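Local coordinates for protein N(G),N(G)-dimethylarginine dimethylaminohydrolase (Pseudomonas aeruginosa, PDB 3RHY) that hydrolyses N-omega-methylated arginines, converting asymmetric dimethylarginine and monomethylarginine to citrulline with release of dimethylamine or methylamine, at residues A[209-214]-A[229-234]; A[75-80]-A[104-109]; A[3-8]-A[45-50]; A[40-45]-A[204-209]; A[70-75]-A[148-153]. All blocks are in the same frame, centred on the assembly; numbering follows the deposited sequence.

Interaction 1 (A[209-214]-A[229-234])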
# COMPACT_ATOMS: atom_id res chain seq x y z
N ASN A 209 0.50 2.24 14.15
CA ASN A 209 0.71 2.42 15.58
C ASN A 209 -0.35 1.74 16.43
O ASN A 209 -1.01 2.37 17.26
CB ASN A 209 0.78 3.92 15.89
CG ASN A 209 1.88 4.61 15.13
OD1 ASN A 209 2.89 4.00 14.82
ND2 ASN A 209 1.69 5.90 14.83
N GLU A 210 -0.49 0.43 16.21
CA GLU A 210 -1.43 -0.41 16.94
C GLU A 210 -2.88 -0.22 16.52
O GLU A 210 -3.76 -0.94 17.01
CB GLU A 210 -1.27 -0.21 18.45
CG GLU A 210 -0.94 -1.50 19.18
CD GLU A 210 0.19 -2.28 18.53
OE1 GLU A 210 -0.08 -3.09 17.62
OE2 GLU A 210 1.36 -2.07 18.92
N ARG A 211 -3.14 0.75 15.65
CA ARG A 211 -4.49 0.96 15.13
C ARG A 211 -4.48 0.20 13.82
O ARG A 211 -3.43 0.01 13.21
CB ARG A 211 -4.79 2.42 14.81
CG ARG A 211 -5.02 3.34 16.00
CD ARG A 211 -3.72 3.85 16.56
NE ARG A 211 -3.91 5.09 17.29
CZ ARG A 211 -2.98 5.67 18.03
NH1 ARG A 211 -3.24 6.80 18.67
NH2 ARG A 211 -1.78 5.11 18.15
N VAL A 212 -5.65 -0.25 13.40
CA VAL A 212 -5.79 -0.95 12.14
C VAL A 212 -6.94 -0.30 11.41
O VAL A 212 -8.09 -0.43 11.82
CB VAL A 212 -6.14 -2.44 12.33
CG1 VAL A 212 -6.45 -3.07 10.98
CG2 VAL A 212 -4.99 -3.18 13.00
N ILE A 213 -6.63 0.43 10.35
CA ILE A 213 -7.68 1.08 9.56
C ILE A 213 -8.11 0.10 8.47
O ILE A 213 -7.29 -0.41 7.71
CB ILE A 213 -7.18 2.41 8.93
CG1 ILE A 213 -6.94 3.44 10.04
CG2 ILE A 213 -8.21 2.93 7.93
CD1 ILE A 213 -6.20 4.69 9.58
N MET A 214 -9.41 -0.15 8.41
CA MET A 214 -9.96 -1.09 7.44
C MET A 214 -11.19 -0.53 6.75
O MET A 214 -11.83 0.39 7.24
CB MET A 214 -10.34 -2.38 8.16
CG MET A 214 -11.53 -2.21 9.10
SD MET A 214 -12.08 -3.76 9.85
CE MET A 214 -12.79 -4.61 8.39
N GLY A 229 -6.57 -7.87 19.34
CA GLY A 229 -6.03 -6.86 20.24
C GLY A 229 -5.70 -5.53 19.60
O GLY A 229 -4.94 -4.74 20.15
N TYR A 230 -6.27 -5.29 18.42
CA TYR A 230 -6.03 -4.05 17.70
C TYR A 230 -7.21 -3.10 17.85
O TYR A 230 -8.35 -3.51 18.03
CB TYR A 230 -5.83 -4.32 16.19
CG TYR A 230 -4.61 -5.14 15.86
CD1 TYR A 230 -3.32 -4.59 15.95
CD2 TYR A 230 -4.72 -6.47 15.49
CE1 TYR A 230 -2.19 -5.35 15.68
CE2 TYR A 230 -3.60 -7.24 15.21
CZ TYR A 230 -2.34 -6.68 15.32
OH TYR A 230 -1.24 -7.46 15.06
N ARG A 231 -6.91 -1.81 17.78
CA ARG A 231 -7.95 -0.81 17.85
C ARG A 231 -8.34 -0.68 16.39
O ARG A 231 -7.53 -0.25 15.57
CB ARG A 231 -7.39 0.51 18.37
CG ARG A 231 -8.37 1.66 18.30
CD ARG A 231 -9.55 1.41 19.19
NE ARG A 231 -10.49 2.52 19.16
CZ ARG A 231 -11.50 2.67 20.01
NH1 ARG A 231 -11.71 1.77 20.97
NH2 ARG A 231 -12.31 3.72 19.90
N VAL A 232 -9.55 -1.09 16.05
CA VAL A 232 -10.03 -1.04 14.68
C VAL A 232 -10.70 0.29 14.36
O VAL A 232 -11.47 0.83 15.15
CB VAL A 232 -11.04 -2.19 14.36
CG1 VAL A 232 -11.69 -1.98 13.00
CG2 VAL A 232 -10.33 -3.53 14.37
N ILE A 233 -10.38 0.82 13.19
CA ILE A 233 -10.98 2.05 12.72
C ILE A 233 -11.40 1.72 11.29
O ILE A 233 -10.57 1.36 10.45
CB ILE A 233 -9.99 3.22 12.68
CG1 ILE A 233 -9.42 3.47 14.08
CG2 ILE A 233 -10.70 4.47 12.17
CD1 ILE A 233 -8.49 4.67 14.14
N GLU A 234 -12.69 1.82 11.02
CA GLU A 234 -13.16 1.52 9.69
C GLU A 234 -13.57 2.77 8.96
O GLU A 234 -14.19 3.67 9.53
CB GLU A 234 -14.30 0.50 9.75
CG GLU A 234 -15.34 0.77 10.81
CD GLU A 234 -16.02 -0.50 11.28
OE1 GLU A 234 -16.47 -1.29 10.43
OE2 GLU A 234 -16.09 -0.71 12.51
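With CG1 of V212 anti to the backbone N (chi1 173°), its other branch is left beside that N and pushes obliquely against the base of the Y230 ring, V212 CG2 lying 3.5 Å from Y230 CG. In M214 a chi1 of 69° sets CG between the backbone N and the carbonyl carbon, and SD then reaches V232, 3.6 Å from M214 SD to V232 CG1. I225 of helix 219-228 covers V212, Y230 and V232, as expected of the beta-alpha-beta crossover that joins the parallel strands 211-215 and 231-235. On the opposite face of the sheet I213 CG1 rests 4.0 Å from I233 CB, and A41 of helix 28-42 touches both isoleucines. V212 is gripped at both backbone ends: its N donates to R231 O (2.9 Å), and its O accepts from I233 N (2.9 Å). M214 N to I233 O (2.8 Å) continues the ladder, whereas R231 N to E210 O (3.4 Å) is weak. E210 OE1 lies at the edge of the Y230 ring. Backbone bonds and apolar packing therefore join the strands, while E210, Y230 and E234 spend their polar ends outside the pair, on W207, N174 and R222 respectively.

Interaction 2 (A[75-80]-A[104-109])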
# COMPACT_ATOMS: atom_id res chain seq x y z
N ALA A 75 14.56 5.58 1.17
CA ALA A 75 13.34 5.62 0.39
C ALA A 75 13.76 5.24 -1.01
O ALA A 75 14.83 5.63 -1.47
CB ALA A 75 12.73 7.01 0.41
N ILE A 76 12.91 4.47 -1.68
CA ILE A 76 13.22 4.05 -3.04
C ILE A 76 12.12 4.47 -3.98
O ILE A 76 10.97 4.06 -3.82
CB ILE A 76 13.39 2.52 -3.11
CG1 ILE A 76 14.43 2.08 -2.08
CG2 ILE A 76 13.85 2.12 -4.49
CD1 ILE A 76 14.20 0.71 -1.51
N ILE A 77 12.47 5.32 -4.95
CA ILE A 77 11.52 5.79 -5.95
C ILE A 77 11.36 4.60 -6.90
O ILE A 77 12.35 4.07 -7.42
CB ILE A 77 12.08 7.00 -6.75
CG1 ILE A 77 12.38 8.18 -5.82
CG2 ILE A 77 11.10 7.40 -7.83
CD1 ILE A 77 11.16 8.80 -5.16
N THR A 78 10.12 4.18 -7.11
CA THR A 78 9.82 3.05 -7.98
C THR A 78 9.64 3.51 -9.42
O THR A 78 10.04 4.60 -9.79
CB THR A 78 8.55 2.32 -7.50
OG1 THR A 78 7.42 3.21 -7.56
CG2 THR A 78 8.73 1.84 -6.07
N ARG A 79 9.02 2.65 -10.22
CA ARG A 79 8.76 2.95 -11.63
C ARG A 79 7.55 2.11 -12.03
O ARG A 79 7.69 0.96 -12.41
CB ARG A 79 9.99 2.59 -12.48
CG ARG A 79 9.91 3.04 -13.93
CD ARG A 79 11.27 2.95 -14.63
NE ARG A 79 11.19 3.27 -16.05
CZ ARG A 79 10.77 2.42 -16.98
NH1 ARG A 79 10.40 1.20 -16.65
NH2 ARG A 79 10.70 2.80 -18.25
N PRO A 80 6.35 2.68 -11.93
CA PRO A 80 5.08 2.03 -12.26
C PRO A 80 5.02 1.30 -13.59
O PRO A 80 5.63 1.73 -14.57
CB PRO A 80 4.08 3.18 -12.20
CG PRO A 80 4.63 4.02 -11.11
CD PRO A 80 6.11 4.05 -11.43
N VAL A 104 17.98 8.55 -0.70
CA VAL A 104 17.04 8.17 -1.74
C VAL A 104 17.69 7.31 -2.82
O VAL A 104 18.78 7.62 -3.30
CB VAL A 104 16.41 9.41 -2.42
CG1 VAL A 104 15.60 8.99 -3.64
CG2 VAL A 104 15.51 10.15 -1.44
N GLU A 105 16.99 6.24 -3.19
CA GLU A 105 17.44 5.31 -4.23
C GLU A 105 16.31 5.24 -5.25
O GLU A 105 15.24 5.81 -5.03
CB GLU A 105 17.68 3.92 -3.63
CG GLU A 105 18.66 3.89 -2.46
CD GLU A 105 20.10 3.71 -2.90
OE1 GLU A 105 20.35 3.73 -4.12
OE2 GLU A 105 20.97 3.54 -2.03
N ARG A 106 16.53 4.56 -6.37
CA ARG A 106 15.48 4.46 -7.37
C ARG A 106 15.61 3.28 -8.32
O ARG A 106 16.68 2.69 -8.48
CB ARG A 106 15.39 5.77 -8.18
CG ARG A 106 16.64 6.15 -8.95
CD ARG A 106 16.38 7.41 -9.78
NE ARG A 106 15.91 8.52 -8.95
CZ ARG A 106 16.65 9.13 -8.03
NH1 ARG A 106 17.91 8.73 -7.83
NH2 ARG A 106 16.15 10.11 -7.29
N ILE A 107 14.48 2.94 -8.95
CA ILE A 107 14.42 1.84 -9.91
C ILE A 107 14.64 2.41 -11.31
O ILE A 107 14.02 3.40 -11.69
CB ILE A 107 13.03 1.15 -9.85
CG1 ILE A 107 12.77 0.63 -8.44
CG2 ILE A 107 12.98 0.01 -10.86
CD1 ILE A 107 13.71 -0.47 -8.00
N GLU A 108 15.52 1.78 -12.08
CA GLU A 108 15.85 2.24 -13.43
C GLU A 108 15.24 1.37 -14.52
O GLU A 108 15.05 0.17 -14.34
CB GLU A 108 17.38 2.27 -13.60
CG GLU A 108 18.09 3.16 -12.59
CD GLU A 108 17.81 4.64 -12.80
OE1 GLU A 108 16.66 4.99 -13.15
OE2 GLU A 108 18.73 5.47 -12.60
N ALA A 109 14.93 1.97 -15.67
CA ALA A 109 14.35 1.21 -16.77
C ALA A 109 15.36 0.13 -17.17
O ALA A 109 16.57 0.31 -16.97
CB ALA A 109 14.08 2.13 -17.95
O HOH W 1 12.71 5.57 -10.74
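I77, the last residue of its strand, uses both backbone groups in this parallel pair: its N donates to E105 O (2.8 Å) and its O accepts from I107 N (2.9 Å). E105 N to A75 O (2.8 Å) completes the ladder, and the short strand axes make an angle of 34°. On one face I77 CG1 packs 4.0 Å from V104 CG1; on the other, I76 rests on CB of E105. Past the last bridge the chains separate, and a water spans the gap by donating to T78 O (3.0 Å) and I107 O (2.7 Å). The extended chain of R79 carries its guanidinium to A109, and chi4 (-79°) turns one face to A109 CB, which sits near the rim, 3.5 Å from R79 CZ. Second-shell partners hold the polar ends: R79 NH1 donates to G111 O, R106 pairs with E93, E105 with K147, and T78 OG1 bonds to the backbone O of the pocket residue D66. Helix 135-147 covers I76, and helix 93-99 covers A75 and V104. The pair forms one side of a three-stranded mixed sheet whose middle strand, 75-77, is also antiparallel to 68-70, the kind of small sheet from which the pentein alpha/beta propeller of this family is built.

Interaction 3 (A[3-8]-A[45-50])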
# COMPACT_ATOMS: atom_id res chain seq x y z
N LYS A 3 5.81 7.64 12.17
CA LYS A 3 5.79 9.05 12.57
C LYS A 3 5.19 9.90 11.46
O LYS A 3 4.63 10.96 11.71
CB LYS A 3 7.21 9.60 12.80
CG LYS A 3 7.94 9.14 14.05
CD LYS A 3 9.32 9.81 14.08
CE LYS A 3 10.19 9.30 15.23
NZ LYS A 3 10.57 7.86 15.06
N HIS A 4 5.32 9.42 10.22
CA HIS A 4 4.86 10.20 9.07
C HIS A 4 3.96 9.52 8.06
O HIS A 4 4.14 8.36 7.71
CB HIS A 4 6.07 10.75 8.33
CG HIS A 4 7.09 11.37 9.23
ND1 HIS A 4 6.83 12.48 10.00
CD2 HIS A 4 8.36 11.00 9.53
CE1 HIS A 4 7.89 12.77 10.73
NE2 HIS A 4 8.84 11.88 10.46
N ILE A 5 3.00 10.29 7.56
CA ILE A 5 2.07 9.82 6.55
C ILE A 5 2.13 10.78 5.38
O ILE A 5 2.21 11.99 5.57
CB ILE A 5 0.60 9.84 7.06
CG1 ILE A 5 0.43 8.93 8.27
CG2 ILE A 5 -0.34 9.44 5.93
CD1 ILE A 5 0.69 7.44 7.98
N ILE A 6 2.10 10.23 4.16
CA ILE A 6 2.08 11.05 2.96
C ILE A 6 0.85 10.56 2.20
O ILE A 6 0.63 9.36 2.07
CB ILE A 6 3.33 10.85 2.06
CG1 ILE A 6 4.58 11.41 2.74
CG2 ILE A 6 3.12 11.56 0.74
CD1 ILE A 6 5.87 11.09 2.02
N ALA A 7 0.06 11.51 1.70
CA ALA A 7 -1.14 11.18 0.96
C ALA A 7 -1.31 12.25 -0.10
O ALA A 7 -0.61 13.27 -0.08
CB ALA A 7 -2.35 11.18 1.90
N ARG A 8 -2.20 12.03 -1.05
CA ARG A 8 -2.43 13.02 -2.09
C ARG A 8 -3.91 13.12 -2.39
O ARG A 8 -4.58 12.11 -2.59
CB ARG A 8 -1.67 12.69 -3.38
CG ARG A 8 -1.77 13.81 -4.42
CD ARG A 8 -1.22 13.44 -5.79
NE ARG A 8 0.23 13.31 -5.82
CZ ARG A 8 1.08 14.33 -5.79
NH1 ARG A 8 0.64 15.58 -5.75
NH2 ARG A 8 2.39 14.10 -5.81
N CYS A 45 -3.88 8.82 14.72
CA CYS A 45 -2.87 7.80 14.92
C CYS A 45 -1.49 8.28 15.39
O CYS A 45 -0.50 7.55 15.26
CB CYS A 45 -2.75 6.99 13.64
SG CYS A 45 -4.34 6.21 13.18
N ASP A 46 -1.44 9.48 15.96
CA ASP A 46 -0.19 10.05 16.46
C ASP A 46 0.93 10.04 15.41
O ASP A 46 2.03 9.52 15.64
CB ASP A 46 0.27 9.32 17.73
CG ASP A 46 -0.63 9.59 18.94
OD1 ASP A 46 -0.87 10.78 19.26
OD2 ASP A 46 -1.09 8.61 19.57
N VAL A 47 0.63 10.60 14.25
CA VAL A 47 1.57 10.72 13.15
C VAL A 47 1.24 12.05 12.51
O VAL A 47 0.15 12.58 12.72
CB VAL A 47 1.35 9.62 12.07
CG1 VAL A 47 1.81 8.26 12.58
CG2 VAL A 47 -0.13 9.56 11.67
N ASP A 48 2.18 12.63 11.76
CA ASP A 48 1.84 13.86 11.08
C ASP A 48 1.49 13.44 9.66
O ASP A 48 1.94 12.39 9.19
CB ASP A 48 2.98 14.89 11.10
CG ASP A 48 4.34 14.30 10.76
OD1 ASP A 48 4.45 13.53 9.79
OD2 ASP A 48 5.31 14.65 11.46
N ILE A 49 0.67 14.24 9.00
CA ILE A 49 0.23 13.94 7.65
C ILE A 49 0.66 15.01 6.65
O ILE A 49 0.38 16.19 6.85
CB ILE A 49 -1.31 13.82 7.60
CG1 ILE A 49 -1.78 12.71 8.55
CG2 ILE A 49 -1.77 13.56 6.16
CD1 ILE A 49 -3.28 12.64 8.72
N THR A 50 1.33 14.59 5.59
CA THR A 50 1.76 15.52 4.54
C THR A 50 0.82 15.22 3.39
O THR A 50 0.99 14.23 2.67
CB THR A 50 3.21 15.26 4.11
OG1 THR A 50 4.08 15.52 5.21
CG2 THR A 50 3.58 16.17 2.94
O HOH W 2 4.09 13.46 6.97
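From H4 beside D48 to I6 beside T50, strand 4-8 and residues 48-50 of strand 48-52 run parallel with their short axes 4.6 Å apart and 30° askew, linked by D48 N to K3 O, I5 N to D48 O, T50 N to I5 O and A7 N to T50 O. They form one side of a three-stranded mixed sheet of the pentein propeller; on its far side strand 252-253 pairs antiparallel with 4-8, and K3 and H4 together face F254 in a classic beta bulge. The main side-chain bond is a His-carboxylate pair. H4 ND1 donates to D48 OD1 at 2.6 Å, fairly straight (166° at the hydrogen), within the ring plane and onto the syn lone pair of the oxygen. Ring and carboxylate are nearly coplanar, 16° apart, so the carboxylate lies at the ND1 edge of the ring and leaves the imidazole faces to other neighbours. K3 CB sits over the centre of one of these faces, 3.6 Å above the plane, and the rings of F99 and F254 also meet the imidazole. So short a bond to a carboxylate would probably favour a protonated imidazole. Away from this polar side, I5 packs its CG1 against V47 CG2 at 3.5 Å and its CB against I49 CG1 at 4.0 Å, with L42 of helix 28-42 touching both isoleucines. Back on the D48 side, a water lies between the strands, 2.8 Å from both I5 O and D48 OD1 and 2.7 Å from T50 OG1.

Interaction 4 (A[40-45]-A[204-209])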
# COMPACT_ATOMS: atom_id res chain seq x y z
N ARG A 40 -8.81 11.97 8.19
CA ARG A 40 -9.22 12.23 9.56
C ARG A 40 -8.96 11.04 10.47
O ARG A 40 -8.59 11.21 11.62
CB ARG A 40 -10.70 12.64 9.58
CG ARG A 40 -10.96 13.87 8.73
CD ARG A 40 -12.36 14.41 8.91
NE ARG A 40 -12.59 14.78 10.30
CZ ARG A 40 -13.72 15.30 10.76
NH1 ARG A 40 -14.73 15.52 9.94
NH2 ARG A 40 -13.83 15.60 12.05
N ALA A 41 -9.14 9.83 9.95
CA ALA A 41 -8.88 8.63 10.75
C ALA A 41 -7.39 8.57 11.06
O ALA A 41 -6.99 8.29 12.19
CB ALA A 41 -9.31 7.39 9.98
N LEU A 42 -6.57 8.83 10.05
CA LEU A 42 -5.12 8.82 10.23
C LEU A 42 -4.71 9.95 11.18
O LEU A 42 -3.68 9.87 11.84
CB LEU A 42 -4.41 8.97 8.88
CG LEU A 42 -4.42 7.73 7.97
CD1 LEU A 42 -3.97 8.10 6.56
CD2 LEU A 42 -3.51 6.67 8.56
N GLN A 43 -5.54 10.98 11.25
CA GLN A 43 -5.25 12.12 12.12
C GLN A 43 -5.25 11.76 13.60
O GLN A 43 -4.79 12.55 14.44
CB GLN A 43 -6.27 13.25 11.88
CG GLN A 43 -5.86 14.28 10.86
CD GLN A 43 -6.96 15.29 10.56
OE1 GLN A 43 -7.86 15.02 9.76
NE2 GLN A 43 -6.91 16.44 11.21
N THR A 44 -5.76 10.58 13.94
CA THR A 44 -5.81 10.15 15.34
C THR A 44 -4.76 9.11 15.67
O THR A 44 -4.73 8.58 16.78
CB THR A 44 -7.17 9.51 15.72
OG1 THR A 44 -7.30 8.24 15.06
CG2 THR A 44 -8.33 10.40 15.32
N CYS A 45 -3.88 8.82 14.72
CA CYS A 45 -2.87 7.80 14.92
C CYS A 45 -1.49 8.28 15.39
O CYS A 45 -0.50 7.55 15.26
CB CYS A 45 -2.75 6.99 13.64
SG CYS A 45 -4.34 6.21 13.18
N ASN A 204 -7.17 -6.11 2.58
CA ASN A 204 -6.30 -4.95 2.45
C ASN A 204 -6.59 -4.01 3.61
O ASN A 204 -7.57 -3.26 3.58
CB ASN A 204 -6.54 -4.23 1.12
CG ASN A 204 -5.61 -3.04 0.91
OD1 ASN A 204 -5.15 -2.78 -0.20
ND2 ASN A 204 -5.34 -2.30 1.98
N CYS A 205 -5.73 -4.07 4.62
CA CYS A 205 -5.85 -3.23 5.81
C CYS A 205 -4.50 -2.64 6.15
O CYS A 205 -3.47 -3.14 5.71
CB CYS A 205 -6.34 -4.07 7.00
SG CYS A 205 -8.04 -4.63 6.87
N ILE A 206 -4.49 -1.56 6.93
CA ILE A 206 -3.22 -0.97 7.30
C ILE A 206 -3.04 -0.81 8.79
O ILE A 206 -3.91 -0.30 9.49
CB ILE A 206 -3.01 0.42 6.65
CG1 ILE A 206 -4.15 1.37 7.03
CG2 ILE A 206 -2.87 0.25 5.15
CD1 ILE A 206 -3.92 2.79 6.59
N TRP A 207 -1.90 -1.28 9.26
CA TRP A 207 -1.55 -1.16 10.66
C TRP A 207 -0.89 0.21 10.79
O TRP A 207 -0.05 0.58 9.97
CB TRP A 207 -0.56 -2.25 11.05
CG TRP A 207 -0.07 -2.17 12.46
CD1 TRP A 207 -0.62 -2.77 13.56
CD2 TRP A 207 1.07 -1.43 12.94
NE1 TRP A 207 0.10 -2.46 14.69
CE2 TRP A 207 1.14 -1.63 14.34
CE3 TRP A 207 2.02 -0.61 12.32
CZ2 TRP A 207 2.14 -1.05 15.12
CZ3 TRP A 207 3.02 -0.03 13.10
CH2 TRP A 207 3.07 -0.26 14.49
N VAL A 208 -1.30 0.97 11.80
CA VAL A 208 -0.72 2.29 12.05
C VAL A 208 -0.65 2.52 13.56
O VAL A 208 -1.63 2.93 14.18
CB VAL A 208 -1.57 3.43 11.39
CG1 VAL A 208 -0.87 4.77 11.57
CG2 VAL A 208 -1.76 3.16 9.91
N ASN A 209 0.50 2.24 14.15
CA ASN A 209 0.71 2.42 15.58
C ASN A 209 -0.35 1.74 16.43
O ASN A 209 -1.01 2.37 17.26
CB ASN A 209 0.78 3.92 15.89
CG ASN A 209 1.88 4.61 15.13
OD1 ASN A 209 2.89 4.00 14.82
ND2 ASN A 209 1.69 5.90 14.83
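C45 O lies in the plane of the N209 side-chain amide, at the edge carrying ND2, and the N209 ND2 to C45 O bond is 2.8 Å long, 163° at the hydrogen, and approaches the carbonyl almost end-on. OD1 of the same amide accepts from the backbone N of F2, so both ends of the group are engaged and its rotation is fixed. A second flat group, the W207 indole, has the backbone N of N209 above one face, 3.4 Å from the plane and toward the rim, while its own NE1 donates to E210. Next to the amide the contact turns apolar. With CG1 anti to the backbone N (chi1 -175°) and CG2 beside it, the two methyls of V208 face different partners: V208 CG1 meets C45 CB at 3.6 Å, and V208 CG2 meets L42 CD2 at 4.1 Å, the valine and leucine side chains crossing at about a right angle. The same L42 CD2 also comes within 4.4 Å of I206 CD1. I213 of the neighbouring strand 211-215 touches both L42 and I206 and widens this patch. The cysteine is presented by a type I turn from L42 to C45, with C45 N bonded to L42 O (3.1 Å). One residue earlier, A41 O receives both T44 N and T44 OG1, the hydroxyl at 2.9 Å. Strand 206-208 thus packs on the end of helix 28-42 through hydrocarbon, and the buried carbonyl of C45 is satisfied by a side-chain amide.

Interaction 5 (A[70-75]-A[148-153])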
# COMPACT_ATOMS: atom_id res chain seq x y z
N CYS A 70 8.89 3.45 1.20
CA CYS A 70 9.59 4.12 2.29
C CYS A 70 9.98 3.13 3.37
O CYS A 70 9.11 2.51 4.01
CB CYS A 70 8.71 5.21 2.89
SG CYS A 70 8.22 6.46 1.70
N THR A 71 11.28 2.96 3.56
CA THR A 71 11.76 2.04 4.58
C THR A 71 12.28 2.85 5.76
O THR A 71 12.15 4.08 5.79
CB THR A 71 12.89 1.14 4.04
OG1 THR A 71 14.10 1.89 3.96
CG2 THR A 71 12.53 0.61 2.66
N SER A 72 12.86 2.16 6.72
CA SER A 72 13.41 2.79 7.92
C SER A 72 14.84 3.27 7.70
O SER A 72 15.38 3.99 8.53
CB SER A 72 13.40 1.79 9.06
OG SER A 72 14.18 0.66 8.71
N ARG A 73 15.45 2.86 6.58
CA ARG A 73 16.82 3.25 6.29
C ARG A 73 17.00 4.04 5.00
O ARG A 73 18.04 4.66 4.79
CB ARG A 73 17.71 2.00 6.26
CG ARG A 73 17.74 1.28 7.60
CD ARG A 73 18.63 0.05 7.58
NE ARG A 73 18.44 -0.71 8.81
CZ ARG A 73 18.99 -1.90 9.05
NH1 ARG A 73 19.76 -2.47 8.14
NH2 ARG A 73 18.74 -2.52 10.20
N CYS A 74 15.99 4.02 4.14
CA CYS A 74 16.05 4.76 2.88
C CYS A 74 14.71 4.72 2.18
O CYS A 74 13.82 3.95 2.55
CB CYS A 74 17.10 4.16 1.93
SG CYS A 74 16.65 2.54 1.27
N ALA A 75 14.56 5.58 1.17
CA ALA A 75 13.34 5.62 0.39
C ALA A 75 13.76 5.24 -1.01
O ALA A 75 14.83 5.63 -1.47
CB ALA A 75 12.73 7.01 0.41
N HIS A 148 21.28 -1.86 2.17
CA HIS A 148 21.05 -1.11 3.40
C HIS A 148 20.75 -2.00 4.60
O HIS A 148 20.05 -1.59 5.52
CB HIS A 148 19.90 -0.12 3.21
CG HIS A 148 20.14 0.90 2.14
ND1 HIS A 148 19.96 2.25 2.35
CD2 HIS A 148 20.52 0.77 0.85
CE1 HIS A 148 20.21 2.91 1.23
NE2 HIS A 148 20.55 2.03 0.30
N GLY A 149 21.29 -3.21 4.58
CA GLY A 149 21.08 -4.13 5.70
C GLY A 149 19.69 -4.75 5.77
O GLY A 149 19.41 -5.53 6.69
N LEU A 150 18.83 -4.41 4.82
CA LEU A 150 17.48 -4.96 4.79
C LEU A 150 17.50 -6.17 3.86
O LEU A 150 18.53 -6.50 3.28
CB LEU A 150 16.50 -3.90 4.28
CG LEU A 150 16.45 -2.58 5.05
CD1 LEU A 150 15.57 -1.59 4.30
CD2 LEU A 150 15.94 -2.80 6.47
N SER A 151 16.36 -6.84 3.72
CA SER A 151 16.31 -8.01 2.85
C SER A 151 15.01 -8.03 2.05
O SER A 151 14.06 -7.32 2.37
CB SER A 151 16.44 -9.29 3.67
OG SER A 151 15.35 -9.45 4.57
N GLY A 152 14.98 -8.85 1.00
CA GLY A 152 13.79 -8.93 0.18
C GLY A 152 13.71 -10.24 -0.57
O GLY A 152 14.73 -10.92 -0.76
N SER A 153 12.51 -10.61 -0.99
CA SER A 153 12.31 -11.85 -1.74
C SER A 153 11.10 -11.69 -2.63
O SER A 153 10.23 -10.86 -2.37
CB SER A 153 12.11 -13.04 -0.78
OG SER A 153 10.97 -12.87 0.05
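R73 reaches across to 148-150 from the hairpin loop between strands 68-70 and 75-77, which contains an ST turn (R73 N to T71 OG1, 3.1 Å). Its CB starts 4.3 Å from H148 CB, and the chain then runs straight from CG to NE, chi2 and chi3 both near 180°. CD passes 3.0 Å from H148 O, while NE, 4.0 Å from L150 CD2, begins the flat group that lies against leucine. CD2 of L150 sits over one face of the guanidinium, displaced toward the rim. At the tip NH1 donates to H148 O at 2.8 Å, in the plane of the guanidinium and of the carbonyl, on a lone pair (131° at the oxygen); NH2 has a long, weak ion pair with D123. The flat group is thereby held at its edge by the carbonyl and on a face by a methyl. H148 directly follows helix 135-147, so R73 may also gain from the partial negative charge of that helix end. G149, at positive phi, lies beside the same guanidinium edge. L150 uses its other branch on the turn, L150 CD1 being 3.8 Å from T71 OG1, and F125 of strand 124-129 touches both residues. H148 in turn bends back to the hairpin: its NE2 is bonded to E105, R73 O lies near the ring plane at an edge, and C74 SG stands over one ring face, 3.7 Å from the centroid and 22° off the normal.

Interactions 1, 3 and 4 form a continuous group. Interaction 4 shares N209 with interaction 1 and C45 with interaction 3, and the salt bridge between R211 NH1 and D46 OD2 (3.0 Å) ties interaction 1 to interaction 3. Interactions 2 and 5 form a second group through A75 and the bond from H148 NE2 to E105 OE2 (2.8 Å). The centres of interactions 1 and 2 are 30 Å apart, on opposite sides of the chain's centre. The pocket holding the chloropyridine ligand is approached from both groups: the I206 side chain is about 10 Å from the ligand and about 8 Å from that of C249, the probable nucleophile, and the T78 side chain is about 11 Å from the ligand.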